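Local coordinates for putative carboxynorspermidine decarboxylase protein (Sinorhizobium meliloti, PDB 3MT1), which probably decarboxylates carboxynorspermidine and carboxyspermidine to norspermidine and spermidine, with pyridoxal 5'-phosphate as cofactor, at residues 93-98 with 191-196. Numbering follows the deposited sequence.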
loop_
_atom_site.group_PDB
_atom_site.type_symbol
_atom_site.label_atom_id
_atom_site.label_comp_id
_atom_site.label_asym_id
_atom_site.label_seq_id
_atom_site.Cartn_x
_atom_site.Cartn_y
_atom_site.Cartn_z
ATOM N N ALA B 93 -25.796 -7.427 -6.642
ATOM C CA ALA B 93 -25.266 -8.580 -7.364
ATOM C C ALA B 93 -26.340 -9.365 -8.113
ATOM O O ALA B 93 -27.476 -9.442 -7.661
ATOM C CB ALA B 93 -24.523 -9.505 -6.398
ATOM N N ASP B 94 -25.972 -9.961 -9.245
ATOM C CA ASP B 94 -26.812 -10.948 -9.933
ATOM C C ASP B 94 -26.477 -12.362 -9.511
ATOM O O ASP B 94 -27.320 -13.242 -9.494
ATOM C CB ASP B 94 -26.609 -10.820 -11.430
ATOM C CG ASP B 94 -27.122 -9.508 -11.952
ATOM O OD1 ASP B 94 -28.296 -9.196 -11.665
ATOM O OD2 ASP B 94 -26.361 -8.781 -12.623
ATOM N N LYS B 95 -25.222 -12.575 -9.176
ATOM C CA LYS B 95 -24.781 -13.822 -8.636
ATOM C C LYS B 95 -23.972 -13.496 -7.400
ATOM O O LYS B 95 -23.339 -12.416 -7.303
ATOM C CB LYS B 95 -23.985 -14.599 -9.687
ATOM C CG LYS B 95 -24.908 -15.083 -10.817
ATOM C CD LYS B 95 -24.237 -16.044 -11.776
ATOM C CE LYS B 95 -25.113 -16.434 -12.972
ATOM N NZ LYS B 95 -25.405 -15.232 -13.823
ATOM N N ILE B 96 -24.034 -14.407 -6.429
ATOM C CA ILE B 96 -23.267 -14.271 -5.197
ATOM C C ILE B 96 -22.598 -15.603 -4.966
ATOM O O ILE B 96 -23.182 -16.646 -5.239
ATOM C CB ILE B 96 -24.151 -13.843 -3.990
ATOM C CG1 ILE B 96 -23.260 -13.443 -2.799
ATOM C CG2 ILE B 96 -25.127 -14.921 -3.609
ATOM C CD1 ILE B 96 -24.023 -12.795 -1.649
ATOM N N ILE B 97 -21.355 -15.561 -4.516
ATOM C CA ILE B 97 -20.583 -16.757 -4.292
ATOM C C ILE B 97 -20.045 -16.778 -2.879
ATOM O O ILE B 97 -19.607 -15.747 -2.331
ATOM C CB ILE B 97 -19.457 -16.861 -5.300
ATOM C CG1 ILE B 97 -20.082 -17.035 -6.684
ATOM C CG2 ILE B 97 -18.498 -18.018 -4.959
ATOM C CD1 ILE B 97 -19.531 -16.096 -7.713
ATOM N N PHE B 98 -20.134 -17.964 -2.278
ATOM C CA PHE B 98 -19.717 -18.145 -0.905
ATOM C C PHE B 98 -18.549 -19.054 -0.877
ATOM O O PHE B 98 -18.440 -19.972 -1.704
ATOM C CB PHE B 98 -20.822 -18.708 -0.040
ATOM C CG PHE B 98 -22.090 -17.926 -0.112
ATOM C CD1 PHE B 98 -22.276 -16.813 0.694
ATOM C CD2 PHE B 98 -23.107 -18.299 -1.004
ATOM C CE1 PHE B 98 -23.456 -16.080 0.623
ATOM C CE2 PHE B 98 -24.272 -17.587 -1.077
ATOM C CZ PHE B 98 -24.447 -16.465 -0.260
ATOM N N VAL B 191 -25.337 -28.476 -11.977
ATOM C CA VAL B 191 -25.613 -27.055 -11.790
ATOM C C VAL B 191 -25.709 -26.404 -13.143
ATOM O O VAL B 191 -25.517 -27.065 -14.158
ATOM C CB VAL B 191 -24.546 -26.336 -10.938
ATOM C CG1 VAL B 191 -24.509 -26.912 -9.548
ATOM C CG2 VAL B 191 -23.186 -26.423 -11.576
ATOM N N ASP B 192 -26.003 -25.110 -13.188
ATOM C CA ASP B 192 -26.140 -24.519 -14.493
ATOM C C ASP B 192 -25.183 -23.391 -14.838
ATOM O O ASP B 192 -25.277 -22.838 -15.920
ATOM C CB ASP B 192 -27.609 -24.221 -14.835
ATOM C CG ASP B 192 -28.228 -23.274 -13.890
ATOM O OD1 ASP B 192 -27.474 -22.401 -13.448
ATOM O OD2 ASP B 192 -29.437 -23.403 -13.582
ATOM N N TRP B 193 -24.215 -23.101 -13.963
ATOM C CA TRP B 193 -23.105 -22.207 -14.341
ATOM C C TRP B 193 -21.842 -22.448 -13.541
ATOM O O TRP B 193 -21.894 -22.880 -12.395
ATOM C CB TRP B 193 -23.490 -20.727 -14.275
ATOM C CG TRP B 193 -23.919 -20.267 -12.923
ATOM C CD1 TRP B 193 -25.191 -20.199 -12.468
ATOM C CD2 TRP B 193 -23.077 -19.810 -11.833
ATOM N NE1 TRP B 193 -25.208 -19.715 -11.169
ATOM C CE2 TRP B 193 -23.931 -19.482 -10.756
ATOM C CE3 TRP B 193 -21.694 -19.658 -11.670
ATOM C CZ2 TRP B 193 -23.463 -19.014 -9.532
ATOM C CZ3 TRP B 193 -21.220 -19.188 -10.438
ATOM C CH2 TRP B 193 -22.113 -18.867 -9.385
ATOM N N VAL B 194 -20.710 -22.134 -14.164
ATOM C CA VAL B 194 -19.379 -22.303 -13.573
ATOM C C VAL B 194 -18.510 -21.114 -13.916
ATOM O O VAL B 194 -18.514 -20.641 -15.055
ATOM C CB VAL B 194 -18.653 -23.545 -14.132
ATOM C CG1 VAL B 194 -17.245 -23.629 -13.564
ATOM C CG2 VAL B 194 -19.401 -24.800 -13.770
ATOM N N SER B 195 -17.767 -20.631 -12.936
ATOM C CA SER B 195 -16.807 -19.590 -13.184
ATOM C C SER B 195 -15.433 -20.185 -13.048
ATOM O O SER B 195 -15.071 -20.749 -11.986
ATOM C CB SER B 195 -16.950 -18.456 -12.188
ATOM O OG SER B 195 -15.653 -17.926 -11.907
ATOM N N LEU B 196 -14.656 -20.056 -14.110
ATOM C CA LEU B 196 -13.328 -20.620 -14.091
ATOM C C LEU B 196 -12.267 -19.664 -13.568
ATOM O O LEU B 196 -11.099 -19.995 -13.619
ATOM C CB LEU B 196 -12.949 -21.157 -15.466
ATOM C CG LEU B 196 -13.782 -22.361 -15.882
ATOM C CD1 LEU B 196 -13.501 -22.713 -17.358
ATOM C CD2 LEU B 196 -13.534 -23.531 -14.922
#
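K95 lies over one face of the W193 indole inside the (β/α)8 (TIM) barrel of this fold type III PLP decarboxylase, where strands 95-98 and 193-195, fourth and seventh in order, face each other across the interior. K95 CA is 10.3 Å from W193 CA, and side chains alone bridge the gap. The lysine and the indole run past each other in opposite directions, with K95 CD 3.6 Å from W193 CE2. K95 CE makes a CH-pi contact almost straight above the five-membered ring, 3.7 Å from its centroid. The K95 chain is extended until a bend at chi4 (64°) carries NZ up off the ring, so any cation-pi attraction is weak at best; the ammonium instead forms a salt bridge with E73 and a hydrogen bond to Y228 OH. I97, two residues on and therefore on the same side of its strand, meets the ring differently, at the edge and near its plane. I97 also packs on M160 of strand 158-160 and Y77 of strand 73-77. The indole has a polar tether of its own, because W193 NE1 is hydrogen-bonded to N157 OD1. At the far end of the six-membered ring, I97 CG1 abuts W193 CH2 at 3.8 Å.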